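Local coordinates for protein-arginine-phosphatase (Geobacillus stearothermophilus, PDB 4PIC) that removes the phosphate group from phosphoarginine residues in proteins, probably counteracting the arginine kinase McsB, and shows almost no activity toward phosphotyrosine peptides, at residues A[16-21]-A[127-132]; A[20-25]-A[52-57]; A[36-41]-A[87-92]. One frame throughout, in Å; residues are numbered along the deposited sequence.

Interaction 1: A[16-21]-A[127-132]; sequences SPMAAA and RAARDE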
loop_
_atom_site.group_PDB
_atom_site.type_symbol
_atom_site.label_atom_id
_atom_site.label_comp_id
_atom_site.label_asym_id
_atom_site.label_seq_id
_atom_site.Cartn_x
_atom_site.Cartn_y
_atom_site.Cartn_z
ATOM N N SER A 16 -11.463 -7.003 4.560
ATOM C CA SER A 16 -12.467 -5.955 4.339
ATOM C C SER A 16 -13.755 -6.444 3.657
ATOM O O SER A 16 -14.827 -5.971 4.011
ATOM C CB SER A 16 -11.892 -4.678 3.695
ATOM O OG SER A 16 -11.305 -4.911 2.428
ATOM N N PRO A 17 -13.666 -7.402 2.715
ATOM C CA PRO A 17 -14.935 -7.927 2.191
ATOM C C PRO A 17 -15.738 -8.691 3.233
ATOM O O PRO A 17 -16.977 -8.665 3.204
ATOM C CB PRO A 17 -14.496 -8.866 1.066
ATOM C CG PRO A 17 -13.168 -8.319 0.638
ATOM C CD PRO A 17 -12.520 -7.858 1.905
HETATM N N MSE A 18 -15.066 -9.351 4.169
HETATM C CA MSE A 18 -15.799 -10.013 5.239
HETATM C C MSE A 18 -16.505 -8.989 6.126
HETATM O O MSE A 18 -17.673 -9.159 6.483
HETATM C CB MSE A 18 -14.886 -10.905 6.080
HETATM C CG MSE A 18 -14.490 -12.199 5.368
HETATM SE SE MSE A 18 -13.655 -13.543 6.515
HETATM C CE MSE A 18 -12.004 -12.587 6.929
ATOM N N ALA A 19 -15.796 -7.932 6.496
ATOM C CA ALA A 19 -16.376 -6.860 7.282
ATOM C C ALA A 19 -17.587 -6.280 6.580
ATOM O O ALA A 19 -18.646 -6.114 7.199
ATOM C CB ALA A 19 -15.329 -5.777 7.536
ATOM N N ALA A 20 -17.444 -5.968 5.298
ATOM C CA ALA A 20 -18.533 -5.377 4.535
ATOM C C ALA A 20 -19.716 -6.328 4.458
ATOM O O ALA A 20 -20.858 -5.905 4.632
ATOM C CB ALA A 20 -18.062 -4.978 3.131
ATOM N N ALA A 21 -19.451 -7.606 4.228
ATOM C CA ALA A 21 -20.537 -8.573 4.120
ATOM C C ALA A 21 -21.294 -8.727 5.431
ATOM O O ALA A 21 -22.524 -8.828 5.436
ATOM C CB ALA A 21 -20.028 -9.919 3.643
ATOM N N ARG A 127 -11.632 -17.945 9.912
ATOM C CA ARG A 127 -12.748 -18.045 10.842
ATOM C C ARG A 127 -12.486 -17.175 12.065
ATOM O O ARG A 127 -13.382 -16.505 12.552
ATOM C CB ARG A 127 -12.995 -19.506 11.243
ATOM C CG ARG A 127 -14.352 -19.750 11.874
ATOM C CD ARG A 127 -14.614 -21.238 12.090
ATOM N NE ARG A 127 -14.803 -21.947 10.831
ATOM C CZ ARG A 127 -14.034 -22.946 10.408
ATOM N NH1 ARG A 127 -13.014 -23.359 11.150
ATOM N NH2 ARG A 127 -14.284 -23.534 9.248
ATOM N N ALA A 128 -11.251 -17.167 12.551
ATOM C CA ALA A 128 -10.883 -16.339 13.693
ATOM C C ALA A 128 -11.114 -14.861 13.377
ATOM O O ALA A 128 -11.670 -14.110 14.207
ATOM C CB ALA A 128 -9.429 -16.577 14.059
ATOM N N ALA A 129 -10.694 -14.452 12.178
ATOM C CA ALA A 129 -10.890 -13.074 11.727
ATOM C C ALA A 129 -12.380 -12.753 11.616
ATOM O O ALA A 129 -12.834 -11.697 12.062
ATOM C CB ALA A 129 -10.200 -12.846 10.391
ATOM N N ARG A 130 -13.142 -13.669 11.026
ATOM C CA ARG A 130 -14.581 -13.484 10.912
ATOM C C ARG A 130 -15.223 -13.289 12.283
ATOM O O ARG A 130 -16.094 -12.443 12.453
ATOM C CB ARG A 130 -15.237 -14.668 10.198
ATOM C CG ARG A 130 -16.727 -14.450 9.947
ATOM C CD ARG A 130 -17.445 -15.780 9.790
ATOM N NE ARG A 130 -17.424 -16.514 11.051
ATOM C CZ ARG A 130 -17.532 -17.835 11.162
ATOM N NH1 ARG A 130 -17.675 -18.601 10.084
ATOM N NH2 ARG A 130 -17.491 -18.393 12.362
ATOM N N ASP A 131 -14.802 -14.081 13.265
ATOM C CA ASP A 131 -15.398 -14.032 14.590
ATOM C C ASP A 131 -15.090 -12.704 15.267
ATOM O O ASP A 131 -15.959 -12.115 15.908
ATOM C CB ASP A 131 -14.903 -15.202 15.442
ATOM C CG ASP A 131 -15.472 -16.538 14.991
ATOM O OD1 ASP A 131 -16.535 -16.545 14.332
ATOM O OD2 ASP A 131 -14.859 -17.580 15.310
ATOM N N GLU A 132 -13.861 -12.229 15.104
ATOM C CA GLU A 132 -13.479 -10.916 15.624
ATOM C C GLU A 132 -14.349 -9.850 14.983
ATOM O O GLU A 132 -14.884 -8.971 15.662
ATOM C CB GLU A 132 -12.008 -10.599 15.334
ATOM C CG GLU A 132 -10.984 -11.401 16.146
ATOM C CD GLU A 132 -9.559 -11.162 15.678
ATOM O OE1 GLU A 132 -9.377 -10.490 14.641
ATOM O OE2 GLU A 132 -8.616 -11.659 16.337
#
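Met18, present as selenomethionine, meets Arg130 at about a right angle, its chain running across the root of the arginine. SE lies 4.2 Å from Arg130 CB, and the bend beyond it (chi3 -67°) turns the terminal methyl onto the neighbouring small residue, putting Met18 CE 3.9 Å from Ala129 CB. The selenoether end thus touches two consecutive residues of one helix turn, while the backbones stay apart, with Met18 CA 6.8 Å from Arg130 CA. Helix 15-25 starts at the end of the Cys9-to-Arg15 P-loop (CX5R) of the low molecular weight phosphatase fold, and through Met18 the contact lays the start of this helix against helix 123-150; the Met18 side chain comes within about 4 Å of that of Arg15, an active-site residue by similarity. Arg130 offers Met18 its CB, but its guanidinium leads away. Extended from the backbone until it bends at chi3, it presents an edge to Asp131, with Arg130 NH2 2.9 Å from Asp131 OD1 in a salt bridge that uses the syn side of the carboxylate, 22° out of its plane. On the same guanidinium, NH1 hydrogen-bonds Val53 O and forms a salt bridge with Glu56.

Interaction 2: A[20-25]-A[52-57]; sequences AALLEN and MVLKEK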
loop_
_atom_site.group_PDB
_atom_site.type_symbol
_atom_site.label_atom_id
_atom_site.label_comp_id
_atom_site.label_asym_id
_atom_site.label_seq_id
_atom_site.Cartn_x
_atom_site.Cartn_y
_atom_site.Cartn_z
ATOM N N ALA A 20 -17.444 -5.968 5.298
ATOM C CA ALA A 20 -18.533 -5.377 4.535
ATOM C C ALA A 20 -19.716 -6.328 4.458
ATOM O O ALA A 20 -20.858 -5.905 4.632
ATOM C CB ALA A 20 -18.062 -4.978 3.131
ATOM N N ALA A 21 -19.451 -7.606 4.228
ATOM C CA ALA A 21 -20.537 -8.573 4.120
ATOM C C ALA A 21 -21.294 -8.727 5.431
ATOM O O ALA A 21 -22.524 -8.828 5.436
ATOM C CB ALA A 21 -20.028 -9.919 3.643
ATOM N N LEU A 22 -20.561 -8.764 6.543
ATOM C CA LEU A 22 -21.197 -8.908 7.850
ATOM C C LEU A 22 -22.081 -7.714 8.154
ATOM O O LEU A 22 -23.182 -7.874 8.678
ATOM C CB LEU A 22 -20.142 -9.092 8.943
ATOM C CG LEU A 22 -19.468 -10.461 8.927
ATOM C CD1 LEU A 22 -18.196 -10.397 9.747
ATOM C CD2 LEU A 22 -20.428 -11.499 9.497
ATOM N N LEU A 23 -21.622 -6.513 7.827
ATOM C CA LEU A 23 -22.421 -5.334 8.145
ATOM C C LEU A 23 -23.618 -5.246 7.210
ATOM O O LEU A 23 -24.741 -4.978 7.656
ATOM C CB LEU A 23 -21.575 -4.055 8.083
ATOM C CG LEU A 23 -22.308 -2.738 8.366
ATOM C CD1 LEU A 23 -23.004 -2.790 9.727
ATOM C CD2 LEU A 23 -21.340 -1.558 8.275
ATOM N N GLU A 24 -23.395 -5.502 5.924
ATOM C CA GLU A 24 -24.456 -5.403 4.931
ATOM C C GLU A 24 -25.559 -6.412 5.222
ATOM O O GLU A 24 -26.746 -6.120 5.031
ATOM C CB GLU A 24 -23.882 -5.606 3.520
ATOM C CG GLU A 24 -24.911 -5.595 2.393
ATOM C CD GLU A 24 -25.536 -4.229 2.149
ATOM O OE1 GLU A 24 -25.038 -3.219 2.698
ATOM O OE2 GLU A 24 -26.535 -4.166 1.399
ATOM N N ASN A 25 -25.177 -7.580 5.726
ATOM C CA ASN A 25 -26.163 -8.612 6.055
ATOM C C ASN A 25 -27.193 -8.146 7.077
ATOM O O ASN A 25 -28.314 -8.653 7.105
ATOM C CB ASN A 25 -25.485 -9.882 6.568
ATOM C CG ASN A 25 -26.374 -11.103 6.441
ATOM O OD1 ASN A 25 -26.983 -11.333 5.396
ATOM N ND2 ASN A 25 -26.448 -11.888 7.500
HETATM N N MSE A 52 -16.075 -19.143 2.206
HETATM C CA MSE A 52 -16.491 -20.291 2.994
HETATM C C MSE A 52 -16.921 -19.918 4.400
HETATM O O MSE A 52 -17.979 -20.346 4.854
HETATM C CB MSE A 52 -15.380 -21.328 3.055
HETATM C CG MSE A 52 -15.274 -22.175 1.804
HETATM SE SE MSE A 52 -13.653 -23.242 1.792
HETATM C CE MSE A 52 -13.979 -24.263 0.191
ATOM N N VAL A 53 -16.124 -19.126 5.102
ATOM C CA VAL A 53 -16.501 -18.781 6.470
ATOM C C VAL A 53 -17.715 -17.848 6.512
ATOM O O VAL A 53 -18.523 -17.904 7.454
ATOM C CB VAL A 53 -15.322 -18.255 7.323
ATOM C CG1 VAL A 53 -14.171 -19.265 7.298
ATOM C CG2 VAL A 53 -14.852 -16.919 6.805
ATOM N N LEU A 54 -17.896 -17.035 5.472
ATOM C CA LEU A 54 -19.139 -16.268 5.366
ATOM C C LEU A 54 -20.328 -17.199 5.136
ATOM O O LEU A 54 -21.386 -17.016 5.735
ATOM C CB LEU A 54 -19.065 -15.191 4.281
ATOM C CG LEU A 54 -18.138 -14.019 4.618
ATOM C CD1 LEU A 54 -17.963 -13.135 3.398
ATOM C CD2 LEU A 54 -18.671 -13.202 5.807
ATOM N N LYS A 55 -20.148 -18.204 4.293
ATOM C CA LYS A 55 -21.210 -19.174 4.023
ATOM C C LYS A 55 -21.660 -19.873 5.310
ATOM O O LYS A 55 -22.851 -20.167 5.484
ATOM C CB LYS A 55 -20.733 -20.204 2.989
ATOM C CG LYS A 55 -21.832 -21.116 2.451
ATOM C CD LYS A 55 -21.239 -22.234 1.599
ATOM C CE LYS A 55 -22.306 -22.909 0.748
ATOM N NZ LYS A 55 -22.709 -22.060 -0.413
ATOM N N GLU A 56 -20.725 -20.112 6.228
ATOM C CA GLU A 56 -21.045 -20.776 7.493
ATOM C C GLU A 56 -22.029 -19.959 8.324
ATOM O O GLU A 56 -22.758 -20.498 9.165
ATOM C CB GLU A 56 -19.781 -21.018 8.317
ATOM C CG GLU A 56 -18.789 -21.948 7.662
ATOM C CD GLU A 56 -17.458 -22.014 8.389
ATOM O OE1 GLU A 56 -17.312 -21.396 9.470
ATOM O OE2 GLU A 56 -16.556 -22.706 7.877
ATOM N N LYS A 57 -22.026 -18.650 8.114
ATOM C CA LYS A 57 -22.947 -17.763 8.815
ATOM C C LYS A 57 -24.125 -17.321 7.948
ATOM O O LYS A 57 -24.824 -16.357 8.284
ATOM C CB LYS A 57 -22.188 -16.556 9.367
ATOM C CG LYS A 57 -21.162 -16.929 10.434
ATOM C CD LYS A 57 -21.793 -17.853 11.479
ATOM C CE LYS A 57 -20.853 -18.146 12.642
ATOM N NZ LYS A 57 -20.729 -16.976 13.553
#
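Ala21 O accepts the amide of Asn25, N to O 2.9 Å, an ordinary helical bond. The methyl of Ala21 points toward helix 48-56, where the forked end of Leu54 receives it: Ala21 CB sits 3.8 Å from Leu54 CD1 and 4.2 Å from Leu54 CD2. Ala21 presents a single methyl, on which both branches of Leu54 rest. Leu54 CG stands anti to its carbonyl carbon (chi1 -70°), which carries the fork out from its own helix toward 20-25. CD2 of Leu54 has a second neighbour, Leu22 CG, at 4.2 Å. The closest CA atoms, those of Ala21 and Leu54, are 7.9 Å apart. In the phosphatase fold this joins the helix that follows the P-loop to the short helix 48-56, the latter at its C-terminal turn, where Lys57 N bonds Leu54 O at 3.0 Å. Ile59, just beyond, also covers Ala21 and Leu22, and Leu22 reaches Leu133 and Ile137 of helix 123-150 as well. Across the two segments the touching is wholly aliphatic, so apolar burial and close fit probably hold them together.

Interaction 3: A[36-41]-A[87-92]; sequences AGVFAA and KDMIVE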
loop_
_atom_site.group_PDB
_atom_site.type_symbol
_atom_site.label_atom_id
_atom_site.label_comp_id
_atom_site.label_asym_id
_atom_site.label_seq_id
_atom_site.Cartn_x
_atom_site.Cartn_y
_atom_site.Cartn_z
ATOM N N ALA A 36 -12.788 -1.357 0.031
ATOM C CA ALA A 36 -11.765 -1.146 -0.975
ATOM C C ALA A 36 -10.423 -1.519 -0.385
ATOM O O ALA A 36 -10.302 -1.738 0.827
ATOM C CB ALA A 36 -11.777 0.289 -1.448
ATOM N N GLY A 37 -9.423 -1.627 -1.254
ATOM C CA GLY A 37 -8.085 -1.998 -0.835
ATOM C C GLY A 37 -7.045 -0.950 -1.180
ATOM O O GLY A 37 -7.110 -0.311 -2.231
ATOM N N VAL A 38 -6.100 -0.747 -0.272
ATOM C CA VAL A 38 -5.016 0.207 -0.499
ATOM C C VAL A 38 -4.174 -0.120 -1.747
ATOM O O VAL A 38 -3.655 0.778 -2.394
ATOM C CB VAL A 38 -4.125 0.283 0.764
ATOM C CG1 VAL A 38 -2.809 0.960 0.474
ATOM C CG2 VAL A 38 -4.879 0.993 1.899
ATOM N N PHE A 39 -4.095 -1.393 -2.110
ATOM C CA PHE A 39 -3.280 -1.809 -3.254
ATOM C C PHE A 39 -3.942 -3.065 -3.797
ATOM O O PHE A 39 -3.557 -4.187 -3.448
ATOM C CB PHE A 39 -1.849 -2.085 -2.785
ATOM C CG PHE A 39 -0.803 -2.154 -3.888
ATOM C CD1 PHE A 39 -0.865 -1.337 -5.009
ATOM C CD2 PHE A 39 0.266 -3.012 -3.753
ATOM C CE1 PHE A 39 0.125 -1.397 -5.981
ATOM C CE2 PHE A 39 1.255 -3.074 -4.711
ATOM C CZ PHE A 39 1.174 -2.269 -5.832
ATOM N N ALA A 40 -4.960 -2.874 -4.636
ATOM C CA ALA A 40 -5.841 -3.971 -5.018
ATOM C C ALA A 40 -6.167 -3.956 -6.495
ATOM O O ALA A 40 -6.245 -2.887 -7.120
ATOM C CB ALA A 40 -7.136 -3.886 -4.200
ATOM N N ALA A 41 -6.372 -5.151 -7.040
ATOM C CA ALA A 41 -6.893 -5.303 -8.390
ATOM C C ALA A 41 -8.391 -4.994 -8.411
ATOM O O ALA A 41 -9.062 -5.001 -7.369
ATOM C CB ALA A 41 -6.639 -6.699 -8.891
ATOM N N LYS A 87 -4.715 2.071 8.578
ATOM C CA LYS A 87 -5.118 3.412 8.982
ATOM C C LYS A 87 -4.016 4.420 8.682
ATOM O O LYS A 87 -4.269 5.474 8.085
ATOM C CB LYS A 87 -5.477 3.449 10.465
ATOM C CG LYS A 87 -5.881 4.844 10.945
ATOM C CD LYS A 87 -6.150 4.865 12.437
ATOM C CE LYS A 87 -5.900 6.247 13.017
ATOM N NZ LYS A 87 -4.490 6.665 12.775
ATOM N N ASP A 88 -2.791 4.083 9.067
ATOM C CA ASP A 88 -1.669 4.990 8.860
ATOM C C ASP A 88 -1.419 5.242 7.374
ATOM O O ASP A 88 -1.184 6.370 6.967
ATOM C CB ASP A 88 -0.403 4.455 9.531
ATOM C CG ASP A 88 -0.480 4.489 11.045
ATOM O OD1 ASP A 88 -1.312 5.237 11.599
ATOM O OD2 ASP A 88 0.309 3.757 11.676
HETATM N N MSE A 89 -1.488 4.194 6.558
HETATM C CA MSE A 89 -1.336 4.382 5.120
HETATM C C MSE A 89 -2.412 5.276 4.531
HETATM O O MSE A 89 -2.119 6.158 3.716
HETATM C CB MSE A 89 -1.325 3.042 4.381
HETATM C CG MSE A 89 -0.126 2.162 4.684
HETATM SE SE MSE A 89 -0.055 0.592 3.569
HETATM C CE MSE A 89 0.431 1.468 1.918
ATOM N N ILE A 90 -3.659 5.060 4.944
ATOM C CA ILE A 90 -4.768 5.847 4.421
ATOM C C ILE A 90 -4.605 7.329 4.737
ATOM O O ILE A 90 -4.778 8.175 3.864
ATOM C CB ILE A 90 -6.111 5.349 4.975
ATOM C CG1 ILE A 90 -6.372 3.941 4.444
ATOM C CG2 ILE A 90 -7.244 6.295 4.580
ATOM C CD1 ILE A 90 -7.400 3.198 5.267
ATOM N N VAL A 91 -4.231 7.628 5.977
ATOM C CA VAL A 91 -4.108 9.012 6.431
ATOM C C VAL A 91 -2.901 9.706 5.797
ATOM O O VAL A 91 -2.947 10.892 5.479
ATOM C CB VAL A 91 -4.047 9.083 7.970
ATOM C CG1 VAL A 91 -3.709 10.483 8.438
ATOM C CG2 VAL A 91 -5.381 8.618 8.559
ATOM N N GLU A 92 -1.829 8.958 5.569
ATOM C CA GLU A 92 -0.661 9.533 4.916
ATOM C C GLU A 92 -0.970 9.832 3.448
ATOM O O GLU A 92 -0.581 10.878 2.933
ATOM C CB GLU A 92 0.550 8.602 5.044
ATOM C CG GLU A 92 1.853 9.178 4.496
ATOM C CD GLU A 92 3.069 8.399 4.970
ATOM O OE1 GLU A 92 3.776 7.813 4.121
ATOM O OE2 GLU A 92 3.319 8.380 6.199
#
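Val38 has CG1 anti to its backbone N (chi1 165°), and this splays its two methyls toward successive residues of helix 84-93: CG1 to Met89, CG2 to Ile90. The selenomethionine at 89 helps from its side, for the bend at its last torsion (chi3 72°) brings the terminal methyl round, so that Met89 CE lies 3.6 Å from Val38 CG1. Met89 SE is also near, at 4.2 Å from the same Val38 CG1, so one methyl of the valine is met by both atoms at the end of the chain. The other branch crosses Ile90 at a slant, Val38 CG2 lying 4.2 Å from Ile90 CG1. Val38 follows directly on strand 31-37; its backbone still pairs with Cys9, the nucleophile, and Phe39 pairs with Thr10 of the P-loop, while Gln67 brackets Phe39, NE2 bonding Val38 O and OE1 accepting from Ala40 N. Val38 and Ile90 both pack on Val8 of strand 3-9, against one face of the parallel sheet. Val38 further packs on Phe39 of the second subunit, which makes it part of the dimer contact. The contacts between the two segments are apolar, so the turn close to the P-loop is probably held by methyl packing together with the backbone and Gln67 bonds.

Overall arrangement
Interactions 1 and 2 lie about 7 Å apart between centres and share helix 15-25; Met18 SE touches Val53 CG2, and Arg127 pairs with Glu56, so helices 15-25, 48-56 and 123-150 form one cluster. Interaction 3 sits about 18 Å from the centre of interaction 1 and 22 Å from that of interaction 2, with helix 84-93 across the four-stranded parallel sheet. Along the chain, segments of interactions 2 and 3 alternate, and both segments of 3 fall between those of 1. Interactions 2 and 3 lie on opposite sides of the chain's centre, and packing from both directions probably helps set the catalytic loop, with the second subunit adjoining interaction 3.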